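Local structure of 2-Keto-3-deoxy-(6-phospho-)gluconate aldolase (Thermoproteus tenax, 2R91) at residues A[157-162]-A[182-187]; A[199-204]-A[228-233]; A[46-51]-A[257-262]; A[67-72]-A[80-85]; A[147-152]-A[167-172]. The protein is an aldolase of the dihydrodipicolinate synthetase family, a TIM-barrel enzyme whose assembly here holds four copies of the chain. All blocks are in the same frame, centred on the assembly; numbering follows the deposited sequence.

Contact 1: residues A[157-162]-A[182-187]; sequences ESLAHT and VFASFA
L159 sends its side chain toward helix 182-187 because its first torsion (chi1 -170°) swings CG opposite the backbone N, and the fork at CG then spreads over two neighbouring residues of that helix. CD2 rests against the methyl of A184, with L159 CD2 and A184 CB 3.8 Å apart. The other branch lies farther off, near the hydroxyl of S185, where L159 CD1 and S185 OG are 4.2 Å apart. The small residues suit this place: alanine, with only a methyl, lets the leucine come close to the helix, and serine can sit beside a leucine because its OG is hydrogen-bonded back to L181 O, one turn earlier, and so brings no unmet polar group to the apolar branch.

In the barrel these two helices are outer neighbours, one following strand 149-154 and the other strand 173-176, and L159 bridges them near the start of its own helix. That start is fixed by S158, the N-cap residue, whose OG accepts from H161 N at 3.2 Å with an N-H...O angle of 153°. One turn on, the H161 and T162 side chains both bond to D154 OD2, tying the helix to the strand before it. The same region faces a second copy of the protein: L159 packs on L159 of the second subunit, and A184 on V188 of that subunit.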
# COMPACT_ATOMS: atom_id res chain seq x y z
N GLU A 157 -5.09 3.80 -12.61
CA GLU A 157 -6.13 2.79 -12.79
C GLU A 157 -7.50 3.25 -12.27
O GLU A 157 -8.52 2.67 -12.62
CB GLU A 157 -5.77 1.46 -12.11
CG GLU A 157 -4.55 0.74 -12.68
CD GLU A 157 -4.70 0.23 -14.13
OE1 GLU A 157 -5.83 -0.17 -14.58
OE2 GLU A 157 -3.65 0.20 -14.81
N SER A 158 -7.51 4.29 -11.44
CA SER A 158 -8.78 4.78 -10.91
C SER A 158 -9.44 5.84 -11.84
O SER A 158 -9.04 7.00 -11.86
CB SER A 158 -8.58 5.32 -9.50
OG SER A 158 -9.71 6.05 -9.07
N LEU A 159 -10.44 5.42 -12.63
CA LEU A 159 -11.10 6.35 -13.54
C LEU A 159 -11.77 7.50 -12.79
O LEU A 159 -11.81 8.64 -13.26
CB LEU A 159 -12.12 5.61 -14.41
CG LEU A 159 -12.70 6.43 -15.57
CD1 LEU A 159 -11.57 6.87 -16.55
CD2 LEU A 159 -13.78 5.56 -16.35
N ALA A 160 -12.28 7.21 -11.59
CA ALA A 160 -12.91 8.26 -10.78
C ALA A 160 -11.90 9.34 -10.38
O ALA A 160 -12.22 10.50 -10.34
CB ALA A 160 -13.54 7.66 -9.53
N HIS A 161 -10.68 8.94 -10.06
CA HIS A 161 -9.62 9.91 -9.71
C HIS A 161 -9.44 10.87 -10.91
O HIS A 161 -9.38 12.10 -10.75
CB HIS A 161 -8.34 9.10 -9.39
CG HIS A 161 -7.21 9.94 -8.87
ND1 HIS A 161 -6.37 10.66 -9.71
CD2 HIS A 161 -6.78 10.19 -7.61
CE1 HIS A 161 -5.47 11.31 -8.98
NE2 HIS A 161 -5.69 11.04 -7.70
N THR A 162 -9.40 10.31 -12.12
CA THR A 162 -9.24 11.13 -13.33
C THR A 162 -10.43 12.04 -13.58
O THR A 162 -10.28 13.25 -13.85
CB THR A 162 -8.97 10.26 -14.56
OG1 THR A 162 -7.89 9.37 -14.28
CG2 THR A 162 -8.59 11.11 -15.80
N VAL A 182 -8.74 2.94 -22.10
CA VAL A 182 -8.99 3.70 -23.34
C VAL A 182 -10.49 3.75 -23.69
O VAL A 182 -11.09 4.81 -23.89
CB VAL A 182 -8.18 3.13 -24.51
CG1 VAL A 182 -8.62 3.77 -25.84
CG2 VAL A 182 -6.64 3.39 -24.27
N PHE A 183 -11.08 2.57 -23.79
CA PHE A 183 -12.52 2.44 -23.98
C PHE A 183 -13.29 3.27 -22.95
O PHE A 183 -14.07 4.16 -23.32
CB PHE A 183 -12.87 0.93 -23.95
CG PHE A 183 -14.30 0.62 -23.62
CD1 PHE A 183 -15.34 1.29 -24.25
CD2 PHE A 183 -14.59 -0.41 -22.73
CE1 PHE A 183 -16.69 0.98 -23.94
CE2 PHE A 183 -15.93 -0.74 -22.42
CZ PHE A 183 -16.96 -0.07 -23.02
N ALA A 184 -13.07 3.02 -21.67
CA ALA A 184 -13.77 3.72 -20.62
C ALA A 184 -13.62 5.25 -20.67
O ALA A 184 -14.58 5.99 -20.46
CB ALA A 184 -13.34 3.19 -19.26
N SER A 185 -12.40 5.72 -20.94
CA SER A 185 -12.17 7.18 -21.09
C SER A 185 -13.03 7.82 -22.19
O SER A 185 -13.59 8.88 -22.00
CB SER A 185 -10.68 7.43 -21.42
OG SER A 185 -9.87 6.97 -20.36
N PHE A 186 -13.08 7.21 -23.37
CA PHE A 186 -13.97 7.74 -24.42
C PHE A 186 -15.45 7.66 -24.02
O PHE A 186 -16.23 8.61 -24.24
CB PHE A 186 -13.70 7.02 -25.73
CG PHE A 186 -12.33 7.30 -26.32
CD1 PHE A 186 -11.84 8.61 -26.40
CD2 PHE A 186 -11.55 6.27 -26.81
CE1 PHE A 186 -10.55 8.87 -26.97
CE2 PHE A 186 -10.28 6.50 -27.37
CZ PHE A 186 -9.80 7.81 -27.44
N ALA A 187 -15.82 6.54 -23.41
CA ALA A 187 -17.21 6.34 -22.93
C ALA A 187 -17.67 7.41 -21.95
O ALA A 187 -18.85 7.85 -21.96
CB ALA A 187 -17.32 4.96 -22.31

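Contact 2: residues A[199-204]-A[228-233]; sequences NYLPEL and DEIVES
The ring of Y200 has the methyl L201 CD1 in plane at its edge, while I230 CG2 of the opposing helix comes up obliquely to Y200 CE1 at 4.1 Å. The Y200 and I230 side chains run alongside each other, pointing opposite ways, whereas V231 stands roughly at a right angle to the tyrosine, its CG2 3.5 Å from Y200 OH. With chi1 at 49° the ring is placed between the backbone N and the carbonyl carbon, and from there its OH reaches V231. That hydroxyl is hydrogen-bonded to the OH of Y239, so the polar tip has a partner although a valine methyl lies against it.

L201 and I230 meet tip to tip, L201 CD1 to I230 CD1 at 3.7 Å. L201 is also the N-cap residue of helix 202-213, the helix that follows the last barrel strand, while I230 and V231 belong to helix 217-237 in the helical region beyond the barrel. Branched aliphatic residues suit this seam, filling the space between the residues ahead of helix 202-213 and helix 217-237, where the nearest CA atoms, those of L201 and I230, are 10.2 Å apart. F250 of helix 239-251 touches both L201 and I230, closing the cluster from a third helix.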
# COMPACT_ATOMS: atom_id res chain seq x y z
N ASN A 199 1.71 4.02 -29.48
CA ASN A 199 2.95 3.75 -30.20
C ASN A 199 2.84 2.60 -31.18
O ASN A 199 3.35 2.67 -32.29
CB ASN A 199 4.11 3.45 -29.25
CG ASN A 199 4.61 4.69 -28.57
OD1 ASN A 199 5.32 5.49 -29.18
ND2 ASN A 199 4.20 4.89 -27.32
N TYR A 200 2.23 1.49 -30.74
CA TYR A 200 2.27 0.26 -31.54
C TYR A 200 0.96 -0.10 -32.22
O TYR A 200 0.98 -0.79 -33.22
CB TYR A 200 2.80 -0.93 -30.73
CG TYR A 200 2.18 -1.14 -29.35
CD1 TYR A 200 1.04 -1.94 -29.18
CD2 TYR A 200 2.79 -0.62 -28.20
CE1 TYR A 200 0.49 -2.16 -27.89
CE2 TYR A 200 2.26 -0.84 -26.93
CZ TYR A 200 1.12 -1.62 -26.78
OH TYR A 200 0.59 -1.83 -25.52
N LEU A 201 -0.17 0.37 -31.68
CA LEU A 201 -1.48 0.09 -32.27
C LEU A 201 -2.40 1.30 -32.27
O LEU A 201 -3.54 1.24 -31.78
CB LEU A 201 -2.18 -1.12 -31.57
CG LEU A 201 -1.63 -2.46 -32.02
CD1 LEU A 201 -2.01 -3.60 -31.04
CD2 LEU A 201 -2.10 -2.76 -33.46
N PRO A 202 -1.93 2.42 -32.87
CA PRO A 202 -2.78 3.61 -32.94
C PRO A 202 -4.10 3.30 -33.65
O PRO A 202 -5.12 3.88 -33.31
CB PRO A 202 -1.93 4.61 -33.79
CG PRO A 202 -0.94 3.74 -34.55
CD PRO A 202 -0.62 2.63 -33.53
N GLU A 203 -4.06 2.43 -34.66
CA GLU A 203 -5.28 2.13 -35.42
C GLU A 203 -6.30 1.39 -34.55
O GLU A 203 -7.48 1.51 -34.78
CB GLU A 203 -4.98 1.34 -36.70
CG GLU A 203 -4.27 -0.02 -36.54
CD GLU A 203 -2.73 0.08 -36.50
OE1 GLU A 203 -2.19 0.75 -35.63
OE2 GLU A 203 -2.04 -0.51 -37.35
N LEU A 204 -5.83 0.64 -33.56
CA LEU A 204 -6.74 0.01 -32.58
C LEU A 204 -7.40 1.05 -31.68
O LEU A 204 -8.61 0.99 -31.40
CB LEU A 204 -6.00 -1.05 -31.75
CG LEU A 204 -6.81 -2.01 -30.83
CD1 LEU A 204 -5.97 -3.18 -30.35
CD2 LEU A 204 -7.31 -1.31 -29.61
N ASP A 228 -5.76 -5.39 -23.96
CA ASP A 228 -5.37 -5.87 -22.62
C ASP A 228 -4.51 -7.15 -22.68
O ASP A 228 -3.52 -7.28 -21.96
CB ASP A 228 -6.61 -6.11 -21.74
CG ASP A 228 -7.36 -4.83 -21.46
OD1 ASP A 228 -6.74 -3.74 -21.55
OD2 ASP A 228 -8.57 -4.90 -21.11
N GLU A 229 -4.87 -8.08 -23.56
CA GLU A 229 -4.13 -9.33 -23.70
C GLU A 229 -2.72 -9.06 -24.18
O GLU A 229 -1.77 -9.70 -23.76
CB GLU A 229 -4.79 -10.23 -24.74
CG GLU A 229 -6.16 -10.75 -24.32
CD GLU A 229 -6.83 -11.61 -25.43
OE1 GLU A 229 -6.11 -12.08 -26.38
OE2 GLU A 229 -8.07 -11.79 -25.32
N ILE A 230 -2.60 -8.10 -25.09
CA ILE A 230 -1.28 -7.73 -25.65
C ILE A 230 -0.43 -7.06 -24.58
O ILE A 230 0.71 -7.44 -24.36
CB ILE A 230 -1.45 -6.83 -26.91
CG1 ILE A 230 -2.02 -7.65 -28.08
CG2 ILE A 230 -0.09 -6.18 -27.30
CD1 ILE A 230 -2.64 -6.80 -29.22
N VAL A 231 -1.00 -6.08 -23.90
CA VAL A 231 -0.34 -5.45 -22.74
C VAL A 231 0.13 -6.46 -21.66
O VAL A 231 1.29 -6.40 -21.17
CB VAL A 231 -1.27 -4.40 -22.11
CG1 VAL A 231 -0.68 -3.83 -20.81
CG2 VAL A 231 -1.54 -3.26 -23.13
N GLU A 232 -0.76 -7.39 -21.32
CA GLU A 232 -0.45 -8.44 -20.36
C GLU A 232 0.77 -9.26 -20.76
O GLU A 232 1.63 -9.51 -19.93
CB GLU A 232 -1.70 -9.32 -20.14
CG GLU A 232 -2.67 -8.68 -19.16
CD GLU A 232 -4.11 -9.19 -19.27
OE1 GLU A 232 -4.34 -10.30 -19.82
OE2 GLU A 232 -5.02 -8.45 -18.81
N SER A 233 0.85 -9.69 -22.02
CA SER A 233 2.04 -10.44 -22.45
C SER A 233 3.31 -9.58 -22.34
O SER A 233 4.36 -10.08 -21.89
CB SER A 233 1.91 -10.94 -23.89
OG SER A 233 0.84 -11.86 -24.02

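Contact 3: residues A[46-51]-A[257-262]; sequences PALSLQ and EPRGPV
The connection from barrel strand 35-38 to helix 50-63, with A47 ending a short 3-10 turn and L48 following it, meets the loop between helices 239-251 and 267-276 through R259. R259 NH2 donates to the carbonyl oxygen A47 O at 2.9 Å, and the bond is distinctly bent, with an N-H...O angle of 131°. The acceptor lies at the edge of the guanidinium, near its plane, but the nitrogen itself is tilted 33° from the plane of the carbonyl. A long arginine suits the distance: the CA atoms of A47 and R259 are 8.4 Å apart, and the chain runs extended before bending at chi3 (63°) to turn its head to the carbonyl.

The loops that follow barrel strands gather at the C-terminal end of the barrel, and this contact links one of them to a loop of the C-terminal helical region. The other terminal nitrogen of the arginine, NH1, forms a salt bridge with E52 OE2, while E52 OE1 accepts from S49 N, so that glutamate holds both the arginine and the start of helix 50-63. The L48 side chain passes that of R259 at a slant, L48 CD2 lying 4.0 Å from R259 NH2, and F11 touches both side chains. A third copy of the protein lies against this region: A47 packs on L74 and R259 on N75 of the third subunit, while G260 makes backbone hydrogen bonds to it.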
# COMPACT_ATOMS: atom_id res chain seq x y z
N PRO A 46 12.26 10.62 -17.16
CA PRO A 46 13.25 10.80 -16.07
C PRO A 46 14.66 10.23 -16.32
O PRO A 46 15.57 10.55 -15.55
CB PRO A 46 12.59 10.09 -14.87
CG PRO A 46 11.04 10.25 -15.20
CD PRO A 46 11.04 9.92 -16.70
N ALA A 47 14.82 9.38 -17.32
CA ALA A 47 16.14 8.82 -17.63
C ALA A 47 16.90 9.74 -18.61
O ALA A 47 18.06 9.45 -18.94
CB ALA A 47 16.01 7.43 -18.28
N LEU A 48 16.24 10.78 -19.14
CA LEU A 48 16.85 11.61 -20.20
C LEU A 48 17.47 12.86 -19.62
O LEU A 48 16.85 13.49 -18.75
CB LEU A 48 15.81 12.01 -21.25
CG LEU A 48 15.03 10.86 -21.90
CD1 LEU A 48 14.01 11.43 -22.88
CD2 LEU A 48 15.99 9.91 -22.61
N SER A 49 18.66 13.24 -20.10
CA SER A 49 19.26 14.49 -19.62
C SER A 49 18.49 15.68 -20.20
O SER A 49 17.66 15.54 -21.11
CB SER A 49 20.73 14.60 -20.03
OG SER A 49 20.82 14.63 -21.42
N LEU A 50 18.77 16.87 -19.68
CA LEU A 50 18.15 18.05 -20.25
C LEU A 50 18.45 18.15 -21.76
O LEU A 50 17.54 18.41 -22.55
CB LEU A 50 18.57 19.32 -19.48
CG LEU A 50 18.38 20.67 -20.17
CD1 LEU A 50 16.88 20.90 -20.35
CD2 LEU A 50 19.02 21.78 -19.32
N GLN A 51 19.68 17.87 -22.19
CA GLN A 51 19.99 18.03 -23.60
C GLN A 51 19.28 17.01 -24.46
O GLN A 51 18.83 17.30 -25.57
CB GLN A 51 21.49 17.98 -23.84
CG GLN A 51 22.24 19.22 -23.26
CD GLN A 51 23.75 19.03 -23.34
OE1 GLN A 51 24.27 18.51 -24.33
NE2 GLN A 51 24.44 19.47 -22.32
N GLU A 257 15.69 1.44 -29.53
CA GLU A 257 15.93 0.74 -28.26
C GLU A 257 15.82 1.73 -27.14
O GLU A 257 16.04 2.94 -27.35
CB GLU A 257 17.37 0.24 -28.20
CG GLU A 257 17.73 -0.82 -29.15
CD GLU A 257 19.10 -1.36 -28.86
OE1 GLU A 257 20.03 -0.55 -28.59
OE2 GLU A 257 19.24 -2.60 -28.88
N PRO A 258 15.50 1.24 -25.92
CA PRO A 258 15.62 2.06 -24.71
C PRO A 258 17.10 2.02 -24.24
O PRO A 258 17.97 1.60 -25.00
CB PRO A 258 14.69 1.36 -23.71
CG PRO A 258 14.77 -0.11 -24.13
CD PRO A 258 14.95 -0.12 -25.63
N ARG A 259 17.38 2.52 -23.05
CA ARG A 259 18.75 2.54 -22.52
C ARG A 259 18.76 2.07 -21.07
O ARG A 259 17.88 2.46 -20.27
CB ARG A 259 19.34 3.96 -22.66
CG ARG A 259 20.73 4.18 -22.02
CD ARG A 259 21.25 5.64 -22.24
NE ARG A 259 20.40 6.65 -21.58
CZ ARG A 259 20.44 7.94 -21.88
NH1 ARG A 259 21.32 8.39 -22.81
NH2 ARG A 259 19.63 8.80 -21.25
N GLY A 260 19.76 1.26 -20.73
CA GLY A 260 20.13 0.92 -19.34
C GLY A 260 19.69 1.98 -18.36
O GLY A 260 20.20 3.09 -18.52
N PRO A 261 19.31 1.55 -17.16
CA PRO A 261 18.51 0.45 -16.56
C PRO A 261 17.30 -0.11 -17.30
O PRO A 261 16.92 -1.25 -17.03
CB PRO A 261 18.18 0.95 -15.13
CG PRO A 261 18.08 2.40 -15.29
CD PRO A 261 19.26 2.72 -16.26
N VAL A 262 16.72 0.64 -18.22
CA VAL A 262 15.70 0.09 -19.09
C VAL A 262 16.39 -0.61 -20.28
O VAL A 262 16.38 -0.11 -21.40
CB VAL A 262 14.70 1.15 -19.54
CG1 VAL A 262 13.46 0.49 -20.20
CG2 VAL A 262 14.30 2.08 -18.34

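Contact 4: residues A[67-72]-A[80-85]; sequences VIVQVA and IALAKY
L82 is the first residue of segment 80-85 to meet the end of strand 67-70, and one of its branches does nearly all the touching. With chi1 at 177°, CG stands opposite the backbone N and the branch reaches the strand, where L82 CD2 lies 3.7 Å from V71 CA and, on the same residue, 3.7 Å from V71 CG1. The same methyl stands 3.8 Å from the carbonyl oxygen Q70 O and 4.2 Å from V69 CG1, where the two side chains cross at about a right angle. A83 comes next and adds a lighter touch, with V71 CG1 4.0 Å from its backbone nitrogen A83 N; its methyl is small enough for the helix to stay close. Further along, Y85 turns to helix 50-63, its OH hydrogen-bonded to D58.

Valines two apart, V69 and V71, point the same way and give the helix a branched surface, while Q70 between them points away from the helix. Its amide oxygen OE1 accepts from A72 N at 3.1 Å and also from L97 N, which fastens the turn after strand 67-70 to the loop after strand 93-96. This is the first half of a beta-alpha-beta unit, strand 67-70, helix 76-88 and strand 93-96, with V71 also touching V94 of the next strand and L117 of helix 107-120. The side chains that meet are all aliphatic, and where methyls touch backbone O or N the contact is van der Waals: shape and burial hold helix to strand, while directional bonds run within the sheet and from Q70 OE1.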
# COMPACT_ATOMS: atom_id res chain seq x y z
N VAL A 67 2.30 19.10 -30.23
CA VAL A 67 3.33 18.48 -29.37
C VAL A 67 3.20 19.03 -27.97
O VAL A 67 3.09 20.26 -27.76
CB VAL A 67 4.79 18.76 -29.91
CG1 VAL A 67 5.83 18.29 -28.93
CG2 VAL A 67 5.02 18.10 -31.25
N ILE A 68 3.17 18.13 -26.98
CA ILE A 68 3.29 18.54 -25.58
C ILE A 68 4.59 17.95 -25.05
O ILE A 68 4.86 16.77 -25.28
CB ILE A 68 2.09 18.02 -24.72
CG1 ILE A 68 0.77 18.60 -25.22
CG2 ILE A 68 2.32 18.28 -23.21
CD1 ILE A 68 -0.52 17.95 -24.52
N VAL A 69 5.39 18.76 -24.36
CA VAL A 69 6.67 18.30 -23.85
C VAL A 69 6.64 18.15 -22.32
O VAL A 69 6.24 19.08 -21.59
CB VAL A 69 7.86 19.25 -24.29
CG1 VAL A 69 9.20 18.72 -23.81
CG2 VAL A 69 7.87 19.43 -25.82
N GLN A 70 7.03 16.97 -21.86
CA GLN A 70 7.19 16.62 -20.44
C GLN A 70 8.53 17.19 -19.96
O GLN A 70 9.56 16.81 -20.50
CB GLN A 70 7.26 15.08 -20.25
CG GLN A 70 8.16 14.62 -18.97
CD GLN A 70 7.29 14.98 -17.97
OE1 GLN A 70 7.59 15.48 -16.89
NE2 GLN A 70 6.04 14.92 -18.43
N VAL A 71 8.52 18.04 -18.94
CA VAL A 71 9.74 18.79 -18.59
C VAL A 71 10.39 18.48 -17.21
O VAL A 71 11.42 19.08 -16.85
CB VAL A 71 9.49 20.32 -18.72
CG1 VAL A 71 9.02 20.67 -20.13
CG2 VAL A 71 8.48 20.81 -17.64
N ALA A 72 9.83 17.54 -16.45
CA ALA A 72 10.29 17.39 -15.07
C ALA A 72 11.78 17.09 -14.96
O ALA A 72 12.34 16.35 -15.76
CB ALA A 72 9.53 16.28 -14.35
N ILE A 80 12.27 24.49 -15.72
CA ILE A 80 12.00 25.85 -16.23
C ILE A 80 12.70 26.13 -17.56
O ILE A 80 12.09 26.62 -18.49
CB ILE A 80 12.43 26.90 -15.19
CG1 ILE A 80 11.48 26.86 -13.97
CG2 ILE A 80 12.46 28.29 -15.80
CD1 ILE A 80 12.13 27.43 -12.74
N ALA A 81 13.98 25.82 -17.65
CA ALA A 81 14.72 26.05 -18.88
C ALA A 81 14.10 25.28 -20.06
O ALA A 81 13.98 25.81 -21.17
CB ALA A 81 16.17 25.66 -18.71
N LEU A 82 13.76 24.01 -19.85
CA LEU A 82 13.23 23.22 -20.94
C LEU A 82 11.82 23.69 -21.30
O LEU A 82 11.43 23.69 -22.45
CB LEU A 82 13.19 21.72 -20.58
CG LEU A 82 12.58 20.81 -21.64
CD1 LEU A 82 13.48 20.81 -22.88
CD2 LEU A 82 12.37 19.33 -21.13
N ALA A 83 11.05 24.07 -20.31
CA ALA A 83 9.70 24.60 -20.62
C ALA A 83 9.79 25.81 -21.57
O ALA A 83 9.02 25.92 -22.53
CB ALA A 83 8.94 24.97 -19.35
N LYS A 84 10.73 26.72 -21.29
CA LYS A 84 10.89 27.89 -22.17
C LYS A 84 11.34 27.44 -23.56
O LYS A 84 10.85 27.95 -24.57
CB LYS A 84 11.89 28.90 -21.57
CG LYS A 84 11.50 29.47 -20.23
CD LYS A 84 12.58 30.45 -19.73
CE LYS A 84 12.28 30.99 -18.35
NZ LYS A 84 13.51 31.37 -17.46
N TYR A 85 12.28 26.49 -23.63
CA TYR A 85 12.75 25.94 -24.90
C TYR A 85 11.61 25.32 -25.72
O TYR A 85 11.46 25.59 -26.93
CB TYR A 85 13.84 24.89 -24.66
CG TYR A 85 14.52 24.42 -25.93
CD1 TYR A 85 15.40 25.28 -26.62
CD2 TYR A 85 14.28 23.16 -26.46
CE1 TYR A 85 16.01 24.90 -27.78
CE2 TYR A 85 14.90 22.75 -27.63
CZ TYR A 85 15.78 23.64 -28.28
OH TYR A 85 16.42 23.29 -29.42

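Contact 5: residues A[147-152]-A[167-172]; sequences GCIRGV and RYLPQA
A type I turn from L169 to A172, closed by A172 N to L169 O at 3.0 Å, lays A172 beside R150 with their CA atoms 4.6 Å apart. The backbone approach includes a CA-H...O contact, A172 CA to R150 O at 3.5 Å with an angle of 136° at the hydrogen. The methyl of A172 points into strand 149-154: its CB is 3.8 Å from R150 O and 3.9 Å from G151 N. Alanine and glycine suit so close a meeting, since neither carries a bulky group to hold the chains apart. R150, by contrast, aims its side chain away to the exposed side.

L169, the first residue past helix 159-168, turns inward to I149, with L169 CD1 and I149 CG2 4.3 Å apart. I149 also leans on L127 of strand 125-129, and L169 on K144 of helix 140-146. The arrangement is the helix-to-strand connection of a beta-alpha-beta unit: strand 149-154, helix 159-168, then the turn that feeds strand 173-176 in beside the first strand, where R150 and V152 pair with R173. Just ahead, C148 forms a disulfide with C118, tying the segment that leads into the strand to helix 107-120. R167 makes a salt bridge to E232 of the second subunit, and Y168 OH a hydrogen bond to the same residue. The join rests on close backbone approach and aliphatic contact; G151 N, buried with no partner in the model, is probably a small polar cost.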
# COMPACT_ATOMS: atom_id res chain seq x y z
N GLY A 147 -3.63 26.53 -8.67
CA GLY A 147 -4.12 27.77 -9.29
C GLY A 147 -3.68 28.12 -10.71
O GLY A 147 -3.92 29.25 -11.16
N CYS A 148 -3.03 27.20 -11.43
CA CYS A 148 -2.52 27.53 -12.76
C CYS A 148 -2.50 26.34 -13.75
O CYS A 148 -2.00 26.45 -14.88
CB CYS A 148 -1.12 28.16 -12.67
SG CYS A 148 0.14 27.02 -12.04
N ILE A 149 -3.06 25.22 -13.33
CA ILE A 149 -3.02 24.01 -14.14
C ILE A 149 -4.13 24.10 -15.18
O ILE A 149 -5.26 24.39 -14.83
CB ILE A 149 -3.23 22.76 -13.23
CG1 ILE A 149 -2.08 22.62 -12.20
CG2 ILE A 149 -3.38 21.50 -14.06
CD1 ILE A 149 -0.69 22.56 -12.82
N ARG A 150 -3.81 23.84 -16.44
CA ARG A 150 -4.80 23.94 -17.53
C ARG A 150 -5.01 22.59 -18.26
O ARG A 150 -5.69 22.51 -19.30
CB ARG A 150 -4.39 25.08 -18.49
CG ARG A 150 -4.56 26.46 -17.81
CD ARG A 150 -3.79 27.58 -18.48
NE ARG A 150 -4.40 27.96 -19.73
CZ ARG A 150 -3.81 28.71 -20.67
NH1 ARG A 150 -2.55 29.17 -20.51
NH2 ARG A 150 -4.47 28.99 -21.78
N GLY A 151 -4.43 21.55 -17.71
CA GLY A 151 -4.52 20.25 -18.34
C GLY A 151 -4.01 19.20 -17.39
O GLY A 151 -3.18 19.49 -16.52
N VAL A 152 -4.50 17.97 -17.54
CA VAL A 152 -4.07 16.87 -16.67
C VAL A 152 -3.91 15.58 -17.46
O VAL A 152 -4.79 15.20 -18.26
CB VAL A 152 -5.04 16.66 -15.46
CG1 VAL A 152 -4.51 15.60 -14.49
CG2 VAL A 152 -5.29 17.96 -14.71
N ARG A 167 -14.17 17.60 -12.69
CA ARG A 167 -15.09 18.19 -11.72
C ARG A 167 -14.51 19.46 -11.10
O ARG A 167 -15.19 20.49 -11.00
CB ARG A 167 -15.44 17.16 -10.65
CG ARG A 167 -16.41 17.62 -9.58
CD ARG A 167 -16.54 16.51 -8.54
NE ARG A 167 -16.71 17.07 -7.21
CZ ARG A 167 -16.32 16.49 -6.09
NH1 ARG A 167 -15.68 15.32 -6.10
NH2 ARG A 167 -16.59 17.11 -4.96
N TYR A 168 -13.25 19.39 -10.66
CA TYR A 168 -12.61 20.54 -9.99
C TYR A 168 -12.04 21.56 -10.95
O TYR A 168 -11.88 22.73 -10.58
CB TYR A 168 -11.48 20.08 -9.05
CG TYR A 168 -11.94 19.57 -7.70
CD1 TYR A 168 -12.46 18.30 -7.55
CD2 TYR A 168 -11.86 20.37 -6.57
CE1 TYR A 168 -12.88 17.83 -6.33
CE2 TYR A 168 -12.27 19.91 -5.33
CZ TYR A 168 -12.80 18.63 -5.23
OH TYR A 168 -13.20 18.15 -4.00
N LEU A 169 -11.71 21.13 -12.16
CA LEU A 169 -11.17 22.05 -13.17
C LEU A 169 -11.95 21.91 -14.47
O LEU A 169 -11.47 21.30 -15.43
CB LEU A 169 -9.67 21.79 -13.43
CG LEU A 169 -8.78 21.82 -12.19
CD1 LEU A 169 -7.36 21.36 -12.49
CD2 LEU A 169 -8.76 23.22 -11.68
N PRO A 170 -13.18 22.48 -14.50
CA PRO A 170 -14.07 22.25 -15.65
C PRO A 170 -13.51 22.74 -16.98
O PRO A 170 -13.98 22.30 -18.03
CB PRO A 170 -15.37 23.00 -15.27
CG PRO A 170 -15.28 23.28 -13.83
CD PRO A 170 -13.80 23.34 -13.48
N GLN A 171 -12.54 23.65 -16.94
CA GLN A 171 -11.93 24.18 -18.16
C GLN A 171 -10.65 23.46 -18.61
O GLN A 171 -10.17 23.67 -19.73
CB GLN A 171 -11.64 25.68 -18.00
CG GLN A 171 -12.91 26.53 -17.85
CD GLN A 171 -13.92 26.26 -18.96
OE1 GLN A 171 -13.59 26.31 -20.16
NE2 GLN A 171 -15.17 25.95 -18.57
N ALA A 172 -10.09 22.61 -17.76
CA ALA A 172 -8.87 21.88 -18.10
C ALA A 172 -9.17 20.80 -19.12
O ALA A 172 -10.26 20.21 -19.09
CB ALA A 172 -8.25 21.26 -16.84

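All five contacts are largely buried, but only contact 5 includes an exposed touching residue, R150. Contacts 4 and 5 join strands of the same barrel sheet to the helix or turn that follows; contact 1 lies between outer helices and shares helix 159-168 with contact 5, while contacts 2 and 3 tie the barrel to the C-terminal helical region. Contact 3, between loops, is the one bridged by a hydrogen bond, whereas the others rely on apolar packing, with a CA-H...O approach added in contact 5. Contacts 3 and 4 touch where L50 CD1 meets L82 CB at 3.8 Å. Contacts 1, 2 and 5 face the second subunit, contact 3 the third, and contact 4 neither.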